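Local coordinates for S-layer domain-containing protein (Ruminiclostridium thermocellum ATCC 27405, PDB 4QVS), which binds a sodium ion and is of unknown function, though its membership of the concanavalin A-like lectin/glucanase superfamily may point to a carbohydrate-related role at the cell surface, at residues G145-L150 / E159-S164; V135-A140 / Y151-N156; A7-D12 / A59-I64. All coordinates share one frame; numbering follows the deposited sequence.

Interaction 1 (G145-L150 / E159-S164); sequences GDTGTL and ENNTLS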
loop_
_atom_site.group_PDB
_atom_site.type_symbol
_atom_site.label_atom_id
_atom_site.label_comp_id
_atom_site.label_asym_id
_atom_site.label_seq_id
_atom_site.Cartn_x
_atom_site.Cartn_y
_atom_site.Cartn_z
ATOM N N GLY A 145 -13.646 7.138 -19.118
ATOM C CA GLY A 145 -15.005 7.520 -18.807
ATOM C C GLY A 145 -14.921 8.031 -17.395
ATOM O O GLY A 145 -13.971 8.723 -17.068
ATOM N N ASP A 146 -15.867 7.627 -16.549
ATOM C CA ASP A 146 -15.922 8.073 -15.145
ATOM C C ASP A 146 -14.951 7.371 -14.204
ATOM O O ASP A 146 -14.853 7.753 -13.037
ATOM C CB ASP A 146 -17.338 7.896 -14.581
ATOM C CG ASP A 146 -18.351 8.771 -15.272
ATOM O OD1 ASP A 146 -17.970 9.477 -16.222
ATOM O OD2 ASP A 146 -19.530 8.762 -14.865
ATOM N N THR A 147 -14.238 6.361 -14.699
ATOM C CA THR A 147 -13.333 5.588 -13.859
ATOM C C THR A 147 -11.871 5.939 -14.017
ATOM O O THR A 147 -11.327 5.850 -15.112
ATOM C CB THR A 147 -13.469 4.098 -14.180
ATOM O OG1 THR A 147 -14.836 3.720 -14.032
ATOM C CG2 THR A 147 -12.598 3.265 -13.255
ATOM N N GLY A 148 -11.228 6.292 -12.906
ATOM C CA GLY A 148 -9.805 6.628 -12.890
ATOM C C GLY A 148 -9.057 5.555 -12.131
ATOM O O GLY A 148 -9.554 5.075 -11.127
ATOM N N THR A 149 -7.854 5.196 -12.574
ATOM C CA THR A 149 -7.090 4.134 -11.899
ATOM C C THR A 149 -5.610 4.447 -11.663
ATOM O O THR A 149 -4.914 4.967 -12.538
ATOM C CB THR A 149 -7.206 2.826 -12.708
ATOM O OG1 THR A 149 -8.589 2.526 -12.901
ATOM C CG2 THR A 149 -6.525 1.653 -11.988
ATOM N N LEU A 150 -5.142 4.134 -10.464
ATOM C CA LEU A 150 -3.745 4.277 -10.108
ATOM C C LEU A 150 -3.086 2.947 -10.191
ATOM O O LEU A 150 -3.634 1.936 -9.699
ATOM C CB LEU A 150 -3.585 4.732 -8.672
ATOM C CG LEU A 150 -3.804 6.200 -8.409
ATOM C CD1 LEU A 150 -3.834 6.488 -6.911
ATOM C CD2 LEU A 150 -2.698 6.976 -9.105
ATOM N N GLU A 159 -9.051 3.175 -7.325
ATOM C CA GLU A 159 -10.009 3.584 -8.365
ATOM C C GLU A 159 -11.043 4.543 -7.794
ATOM O O GLU A 159 -11.315 4.569 -6.591
ATOM C CB GLU A 159 -10.837 2.417 -8.905
ATOM C CG GLU A 159 -10.186 1.460 -9.868
ATOM C CD GLU A 159 -11.125 0.300 -10.159
ATOM O OE1 GLU A 159 -12.349 0.522 -10.295
ATOM O OE2 GLU A 159 -10.643 -0.840 -10.219
ATOM N N ASN A 160 -11.652 5.300 -8.684
ATOM C CA ASN A 160 -12.732 6.176 -8.307
ATOM C C ASN A 160 -13.603 6.232 -9.542
ATOM O O ASN A 160 -13.290 6.900 -10.531
ATOM C CB ASN A 160 -12.236 7.551 -7.868
ATOM C CG ASN A 160 -13.373 8.507 -7.544
ATOM O OD1 ASN A 160 -14.501 8.325 -8.007
ATOM N ND2 ASN A 160 -13.075 9.549 -6.768
ATOM N N ASN A 161 -14.712 5.522 -9.450
ATOM C CA ASN A 161 -15.643 5.373 -10.546
ATOM C C ASN A 161 -16.585 6.567 -10.722
ATOM O O ASN A 161 -17.475 6.524 -11.556
ATOM C CB ASN A 161 -16.422 4.068 -10.321
ATOM C CG ASN A 161 -15.496 2.862 -10.111
ATOM O OD1 ASN A 161 -14.417 2.775 -10.703
ATOM N ND2 ASN A 161 -15.912 1.935 -9.262
ATOM N N THR A 162 -16.371 7.637 -9.963
ATOM C CA THR A 162 -17.228 8.823 -10.034
ATOM C C THR A 162 -16.540 10.052 -10.636
ATOM O O THR A 162 -16.856 11.177 -10.251
ATOM C CB THR A 162 -17.646 9.255 -8.620
ATOM O OG1 THR A 162 -16.539 9.903 -7.978
ATOM C CG2 THR A 162 -18.099 8.055 -7.798
ATOM N N LEU A 163 -15.600 9.861 -11.551
ATOM C CA LEU A 163 -14.874 11.006 -12.111
ATOM C C LEU A 163 -15.408 11.471 -13.468
ATOM O O LEU A 163 -14.975 10.985 -14.508
ATOM C CB LEU A 163 -13.382 10.676 -12.215
ATOM C CG LEU A 163 -12.702 10.306 -10.898
ATOM C CD1 LEU A 163 -11.262 9.911 -11.144
ATOM C CD2 LEU A 163 -12.772 11.461 -9.917
ATOM N N SER A 164 -16.341 12.423 -13.437
ATOM C CA SER A 164 -16.931 12.999 -14.645
ATOM C C SER A 164 -16.237 14.256 -15.104
ATOM O O SER A 164 -16.413 14.659 -16.243
ATOM C CB SER A 164 -18.412 13.317 -14.442
ATOM O OG SER A 164 -19.195 12.150 -14.582
#
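The open end of a beta hairpin, strands 147-152 and 155-160, is joined here by Gly148 and Asn160. They form an antiparallel hydrogen-bonded pair. Gly148 N donates to Asn160 O at 3.2 Å, from 48° above the carbonyl plane. The return bond, Asn160 N to Gly148 O, lies in the carbonyl plane. Thr149 and Glu159 follow as a non-hydrogen-bonded pair. Their side chains run side by side, and Glu159 CG rests 3.6 Å from Thr149 OG1. The carboxylate of Glu159 reaches on to Asn156.

Beyond Asn160 the chain leaves the strand through an Asx turn. Asn160 OD1 accepts from Thr162 N at 2.8 Å and from Thr162 OG1 at 2.6 Å, so two bonds grip one oxygen. The turn brings Leu163 back to the hairpin. Leu163 N donates to Asp146 O at 2.7 Å, in the carbonyl plane and on a lone pair. Leu163 CD1 lies 4.0 Å from Gly148 CA, where glycine carries no side chain. Farther out, Ser164 OG makes a weak bond to Asp146 OD1, 3.4 Å long. Asn160 ND2 binds Thr124 O of the second subunit.

Interaction 2 (V135-A140 / Y151-N156); sequences VWKHVA and YINGEN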
loop_
_atom_site.group_PDB
_atom_site.type_symbol
_atom_site.label_atom_id
_atom_site.label_comp_id
_atom_site.label_asym_id
_atom_site.label_seq_id
_atom_site.Cartn_x
_atom_site.Cartn_y
_atom_site.Cartn_z
ATOM N N VAL A 135 13.882 3.511 -4.167
ATOM C CA VAL A 135 13.569 2.384 -5.044
ATOM C C VAL A 135 12.764 2.773 -6.295
ATOM O O VAL A 135 11.612 3.160 -6.182
ATOM C CB VAL A 135 12.772 1.300 -4.282
ATOM C CG1 VAL A 135 12.390 0.169 -5.222
ATOM C CG2 VAL A 135 13.562 0.781 -3.084
ATOM N N TRP A 136 13.360 2.608 -7.480
ATOM C CA TRP A 136 12.679 2.879 -8.764
ATOM C C TRP A 136 11.366 2.128 -8.897
ATOM O O TRP A 136 11.343 0.918 -8.755
ATOM C CB TRP A 136 13.566 2.464 -9.963
ATOM C CG TRP A 136 14.619 3.457 -10.352
ATOM C CD1 TRP A 136 15.962 3.373 -10.130
ATOM C CD2 TRP A 136 14.398 4.698 -11.032
ATOM N NE1 TRP A 136 16.595 4.485 -10.646
ATOM C CE2 TRP A 136 15.653 5.310 -11.209
ATOM C CE3 TRP A 136 13.263 5.335 -11.525
ATOM C CZ2 TRP A 136 15.804 6.551 -11.859
ATOM C CZ3 TRP A 136 13.415 6.570 -12.177
ATOM C CH2 TRP A 136 14.674 7.153 -12.337
ATOM N N LYS A 137 10.271 2.822 -9.164
ATOM C CA LYS A 137 8.994 2.137 -9.393
ATOM C C LYS A 137 8.284 2.780 -10.595
ATOM O O LYS A 137 8.590 3.907 -10.948
ATOM C CB LYS A 137 8.117 2.171 -8.128
ATOM C CG LYS A 137 8.560 1.206 -7.017
ATOM C CD LYS A 137 7.503 1.081 -5.917
ATOM C CE LYS A 137 7.680 -0.172 -5.042
ATOM N NZ LYS A 137 8.883 -0.031 -4.196
ATOM N N HIS A 138 7.375 2.047 -11.229
ATOM C CA HIS A 138 6.619 2.572 -12.344
ATOM C C HIS A 138 5.275 3.056 -11.838
ATOM O O HIS A 138 4.610 2.358 -11.101
ATOM C CB HIS A 138 6.415 1.532 -13.444
ATOM C CG HIS A 138 5.798 2.104 -14.687
ATOM N ND1 HIS A 138 4.454 1.987 -14.978
ATOM C CD2 HIS A 138 6.332 2.851 -15.682
ATOM C CE1 HIS A 138 4.192 2.621 -16.106
ATOM N NE2 HIS A 138 5.318 3.144 -16.561
ATOM N N VAL A 139 4.881 4.262 -12.215
ATOM C CA VAL A 139 3.581 4.749 -11.810
ATOM C C VAL A 139 2.747 5.143 -13.015
ATOM O O VAL A 139 3.262 5.695 -13.964
ATOM C CB VAL A 139 3.712 5.946 -10.866
ATOM C CG1 VAL A 139 2.338 6.473 -10.481
ATOM C CG2 VAL A 139 4.495 5.570 -9.612
ATOM N N ALA A 140 1.448 4.881 -12.958
ATOM C CA ALA A 140 0.547 5.287 -14.033
ATOM C C ALA A 140 -0.813 5.660 -13.477
ATOM O O ALA A 140 -1.214 5.160 -12.426
ATOM C CB ALA A 140 0.406 4.185 -15.067
ATOM N N TYR A 151 -1.879 2.962 -10.741
ATOM C CA TYR A 151 -1.056 1.784 -10.859
ATOM C C TYR A 151 0.365 2.034 -10.367
ATOM O O TYR A 151 0.963 3.086 -10.668
ATOM C CB TYR A 151 -0.897 1.372 -12.315
ATOM C CG TYR A 151 -2.128 0.931 -13.031
ATOM C CD1 TYR A 151 -2.954 1.841 -13.691
ATOM C CD2 TYR A 151 -2.422 -0.417 -13.131
ATOM C CE1 TYR A 151 -4.072 1.417 -14.381
ATOM C CE2 TYR A 151 -3.535 -0.847 -13.799
ATOM C CZ TYR A 151 -4.351 0.054 -14.421
ATOM O OH TYR A 151 -5.418 -0.449 -15.090
ATOM N N ILE A 152 0.904 1.053 -9.635
ATOM C CA ILE A 152 2.303 1.039 -9.211
ATOM C C ILE A 152 2.863 -0.262 -9.776
ATOM O O ILE A 152 2.272 -1.305 -9.587
ATOM C CB ILE A 152 2.480 1.057 -7.697
ATOM C CG1 ILE A 152 1.980 2.393 -7.135
ATOM C CG2 ILE A 152 3.957 0.864 -7.363
ATOM C CD1 ILE A 152 2.048 2.502 -5.629
ATOM N N ASN A 153 3.970 -0.191 -10.502
ATOM C CA ASN A 153 4.511 -1.361 -11.203
ATOM C C ASN A 153 3.460 -2.248 -11.866
ATOM O O ASN A 153 3.539 -3.469 -11.794
ATOM C CB ASN A 153 5.395 -2.189 -10.280
ATOM C CG ASN A 153 6.625 -1.438 -9.853
ATOM O OD1 ASN A 153 7.317 -0.838 -10.679
ATOM N ND2 ASN A 153 6.910 -1.468 -8.565
ATOM N N GLY A 154 2.465 -1.629 -12.494
ATOM C CA GLY A 154 1.447 -2.365 -13.258
ATOM C C GLY A 154 0.349 -3.050 -12.475
ATOM O O GLY A 154 -0.432 -3.819 -13.050
ATOM N N GLU A 155 0.294 -2.748 -11.176
ATOM C CA GLU A 155 -0.702 -3.279 -10.271
ATOM C C GLU A 155 -1.660 -2.178 -9.894
ATOM O O GLU A 155 -1.249 -1.081 -9.550
ATOM C CB GLU A 155 -0.033 -3.819 -9.007
ATOM C CG GLU A 155 -0.944 -3.860 -7.781
ATOM C CD GLU A 155 -0.189 -4.204 -6.507
ATOM O OE1 GLU A 155 0.719 -5.063 -6.564
ATOM O OE2 GLU A 155 -0.507 -3.627 -5.445
ATOM N N ASN A 156 -2.945 -2.496 -9.940
ATOM C CA ASN A 156 -4.011 -1.570 -9.584
ATOM C C ASN A 156 -4.050 -1.343 -8.083
ATOM O O ASN A 156 -4.252 -2.294 -7.298
ATOM C CB ASN A 156 -5.355 -2.102 -10.093
ATOM C CG ASN A 156 -6.525 -1.278 -9.613
ATOM O OD1 ASN A 156 -6.362 -0.434 -8.743
ATOM N ND2 ASN A 156 -7.716 -1.519 -10.180
HETATM O O HOH W 1 2.763 1.205 -13.099
#
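Asn153 meets Lys137 and His138 where strand 147-152 ends beside strand 137-144. The two strands form an antiparallel beta hairpin within the concanavalin A-like region. Asn153 also sits in a type I' turn, Ile152 to Glu155, which is the turn of the next hairpin, strands 147-152 and 155-160.

The Lys137 side chain can be followed outward. Its CB lies 3.9 Å from Asn153 ND2. CG comes closer to the same nitrogen, 3.5 Å. CD touches Asn153 ND2 on its way and also meets Ile152 CG2 at 3.8 Å. CE still lies beside the amide, and then the chain bends at chi4 (70°). NZ turns away to Thr132 OG1. The lysine crosses the Asn153 side chain at about a right angle, and its methylenes lie against ND2.

The other end of that amide is used by the backbone. His138 N donates to Asn153 OD1, from 51° above the carbonyl plane. The chi1 of Asn153, -65°, sets CG beside its own backbone N. Side chain and backbone can thus both face His138. Asn153 N returns a bond to His138 O.

Further along, Val139 and Ile152 form a non-hydrogen-bonded pair. Ala140 and Tyr151 form a hydrogen-bonded one, with two backbone bonds. Ala140 CB and Tyr151 CB are 4.1 Å apart. Ala140 O lies at the edge of the Tyr151 ring. Helix 213-219 covers this face through Ile216. Strand 137-144 also pairs with a strand of the second subunit, which carries the sheet across the interface.

A water bridges strand and turn. It lies in the plane of the His138 ring at 2.6 Å from ND1 and accepts from Gly154 N at 2.9 Å.

Interaction 3 (A7-D12 / A59-I64); sequences AWYMFD and ALPDGI. With NA (sodium ion), chain C.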
loop_
_atom_site.group_PDB
_atom_site.type_symbol
_atom_site.label_atom_id
_atom_site.label_comp_id
_atom_site.label_asym_id
_atom_site.label_seq_id
_atom_site.Cartn_x
_atom_site.Cartn_y
_atom_site.Cartn_z
ATOM N N ALA A 7 -12.753 -14.384 21.368
ATOM C CA ALA A 7 -11.742 -14.076 22.344
ATOM C C ALA A 7 -11.165 -12.664 22.212
ATOM O O ALA A 7 -11.256 -12.007 21.151
ATOM C CB ALA A 7 -10.629 -15.085 22.215
ATOM N N TRP A 8 -10.530 -12.239 23.298
ATOM C CA TRP A 8 -9.858 -10.954 23.382
ATOM C C TRP A 8 -8.674 -10.994 24.349
ATOM O O TRP A 8 -8.856 -11.016 25.557
ATOM C CB TRP A 8 -10.862 -9.876 23.821
ATOM C CG TRP A 8 -10.306 -8.514 23.882
ATOM C CD1 TRP A 8 -9.107 -8.094 23.417
ATOM C CD2 TRP A 8 -11.016 -7.314 24.310
ATOM N NE1 TRP A 8 -8.995 -6.697 23.583
ATOM C CE2 TRP A 8 -10.149 -6.220 24.136
ATOM C CE3 TRP A 8 -12.282 -7.084 24.864
ATOM C CZ2 TRP A 8 -10.522 -4.883 24.466
ATOM C CZ3 TRP A 8 -12.651 -5.753 25.203
ATOM C CH2 TRP A 8 -11.769 -4.686 25.002
ATOM N N TYR A 9 -7.462 -10.947 23.796
ATOM C CA TYR A 9 -6.232 -10.901 24.573
ATOM C C TYR A 9 -5.739 -9.447 24.629
ATOM O O TYR A 9 -5.344 -8.869 23.616
ATOM C CB TYR A 9 -5.186 -11.845 23.995
ATOM C CG TYR A 9 -5.658 -13.287 24.113
ATOM C CD1 TYR A 9 -5.614 -13.963 25.354
ATOM C CD2 TYR A 9 -6.245 -13.924 23.051
ATOM C CE1 TYR A 9 -6.116 -15.249 25.513
ATOM C CE2 TYR A 9 -6.709 -15.240 23.195
ATOM C CZ TYR A 9 -6.649 -15.880 24.427
ATOM O OH TYR A 9 -7.132 -17.165 24.525
HETATM N N MSE A 10 -5.776 -8.887 25.831
HETATM C CA MSE A 10 -5.378 -7.504 26.062
HETATM C C MSE A 10 -3.945 -7.483 26.472
HETATM O O MSE A 10 -3.330 -6.435 26.493
HETATM C CB MSE A 10 -6.227 -6.912 27.179
HETATM C CG MSE A 10 -7.692 -6.824 26.797
HETATM SE SE MSE A 10 -8.579 -5.928 28.314
HETATM C CE MSE A 10 -7.922 -4.146 27.769
ATOM N N PHE A 11 -3.410 -8.641 26.869
ATOM C CA PHE A 11 -2.008 -8.750 27.234
ATOM C C PHE A 11 -1.508 -7.678 28.218
ATOM O O PHE A 11 -0.370 -7.190 28.066
ATOM C CB PHE A 11 -1.123 -8.719 25.979
ATOM C CG PHE A 11 -1.387 -9.825 24.996
ATOM C CD1 PHE A 11 -1.161 -11.172 25.358
ATOM C CD2 PHE A 11 -1.765 -9.557 23.702
ATOM C CE1 PHE A 11 -1.365 -12.179 24.443
ATOM C CE2 PHE A 11 -1.972 -10.589 22.779
ATOM C CZ PHE A 11 -1.784 -11.912 23.172
ATOM N N ASP A 12 -2.332 -7.321 29.213
ATOM C CA ASP A 12 -1.961 -6.293 30.196
ATOM C C ASP A 12 -1.260 -6.816 31.437
ATOM O O ASP A 12 -0.411 -6.132 31.989
ATOM C CB ASP A 12 -3.188 -5.480 30.619
ATOM C CG ASP A 12 -3.708 -4.596 29.492
ATOM O OD1 ASP A 12 -2.914 -4.273 28.574
ATOM O OD2 ASP A 12 -4.900 -4.259 29.502
ATOM N N ALA A 59 1.564 -18.629 22.212
ATOM C CA ALA A 59 0.791 -19.807 21.929
ATOM C C ALA A 59 -0.622 -19.491 22.358
ATOM O O ALA A 59 -0.853 -19.017 23.474
ATOM C CB ALA A 59 1.305 -21.044 22.702
ATOM N N LEU A 60 -1.573 -19.745 21.468
ATOM C CA LEU A 60 -2.979 -19.540 21.765
ATOM C C LEU A 60 -3.521 -20.914 22.094
ATOM O O LEU A 60 -2.932 -21.924 21.709
ATOM C CB LEU A 60 -3.702 -18.970 20.554
ATOM C CG LEU A 60 -3.254 -17.549 20.152
ATOM C CD1 LEU A 60 -3.830 -17.174 18.806
ATOM C CD2 LEU A 60 -3.711 -16.545 21.182
ATOM N N PRO A 61 -4.648 -20.973 22.787
ATOM C CA PRO A 61 -5.150 -22.344 23.125
ATOM C C PRO A 61 -5.747 -23.013 21.898
ATOM O O PRO A 61 -6.250 -22.323 20.980
ATOM C CB PRO A 61 -6.217 -22.084 24.198
ATOM C CG PRO A 61 -6.571 -20.618 24.052
ATOM C CD PRO A 61 -5.376 -19.902 23.478
ATOM N N ASP A 62 -5.645 -24.340 21.854
ATOM C CA ASP A 62 -6.130 -25.142 20.737
ATOM C C ASP A 62 -7.601 -24.875 20.492
ATOM O O ASP A 62 -8.338 -24.681 21.433
ATOM C CB ASP A 62 -6.006 -26.663 21.049
ATOM C CG ASP A 62 -4.579 -27.112 21.355
ATOM O OD1 ASP A 62 -3.621 -26.313 21.224
ATOM O OD2 ASP A 62 -4.411 -28.303 21.745
ATOM N N GLY A 63 -8.031 -24.908 19.240
ATOM C CA GLY A 63 -9.445 -24.756 18.877
ATOM C C GLY A 63 -9.975 -23.325 18.760
ATOM O O GLY A 63 -11.065 -23.087 18.284
ATOM N N ILE A 64 -9.185 -22.362 19.138
ATOM C CA ILE A 64 -9.705 -21.015 19.193
ATOM C C ILE A 64 -10.370 -20.510 17.904
ATOM O O ILE A 64 -11.368 -19.815 18.002
ATOM C CB ILE A 64 -8.677 -20.050 19.816
ATOM C CG1 ILE A 64 -9.398 -18.754 20.203
ATOM C CG2 ILE A 64 -7.451 -19.851 18.912
ATOM C CD1 ILE A 64 -8.549 -17.885 21.099
HETATM NA NA NA C . -2.912 -4.214 26.079
HETATM O O HOH W 2 -4.904 -3.927 25.887
#
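The backbones of 7-12 and 59-64 stay well apart, with 7.9 Å between the CA atoms of Ala7 and Ile64, and side chains bridge the gap between strand 7-9 and the end of strand 57-60. A type II beta turn follows, Pro61 to Ile64. Residues of both strands pair in an antiparallel ladder with a strand of the second subunit, so the sheet runs on across the interface.

Tyr9 carries most of the contact. With chi1 at -65°, its ring leaves beside the backbone N and points to the turn. Leu60 crosses it obliquely, CD2 lying 3.8 Å from Tyr9 CE2. The Ile64 side chain comes toward Tyr9 from the opposite direction. Its CD1 meets the ring edge in the ring plane and also lies 3.7 Å from Ala7 CB. One methyl thus touches both. Its reach follows from an extended chain, with CG1 anti to the backbone N (chi1 -165°).

The hydroxyl end of Tyr9 abuts the proline, with OH 3.4 Å from Pro61 CD. The same hydroxyl is hydrogen-bonded to Gly30 O. Within 7-12, Tyr9 CB sits 3.5 Å above one face of the Phe11 ring, offset toward its rim. Phe90 of strand 85-91 packs on both Leu60 and Ile64, and Phe204 of the second subunit on Leu60 and Phe11.

Met10 and Asp12, on either side of Phe11, belong to the sodium site, with Asn45 O, Asn47 O and Asp202 of the second subunit. Met10, modelled as selenomethionine, binds sodium through its backbone O at 2.3 Å, and Asp12 through OD1 at 2.5 Å.

How the interactions relate
Interactions 1 and 2 belong to one three-stranded antiparallel sheet. Strand 147-152 lies between its two neighbours, pairing with 155-160 in interaction 1 and with 137-144 in interaction 2. Their centres are 18 Å apart, and they touch where Thr149 CG2 packs 3.8 Å from Asn156 CG. Interaction 3 lies on the opposite side of the chain's centre. Its centre is 43 Å from that of interaction 1 and 39 Å from that of interaction 2. It holds two residues of the sodium site, while the His138 side chain of interaction 2 is about 12 Å from a different bound sodium ion. All three contacts touch the second subunit.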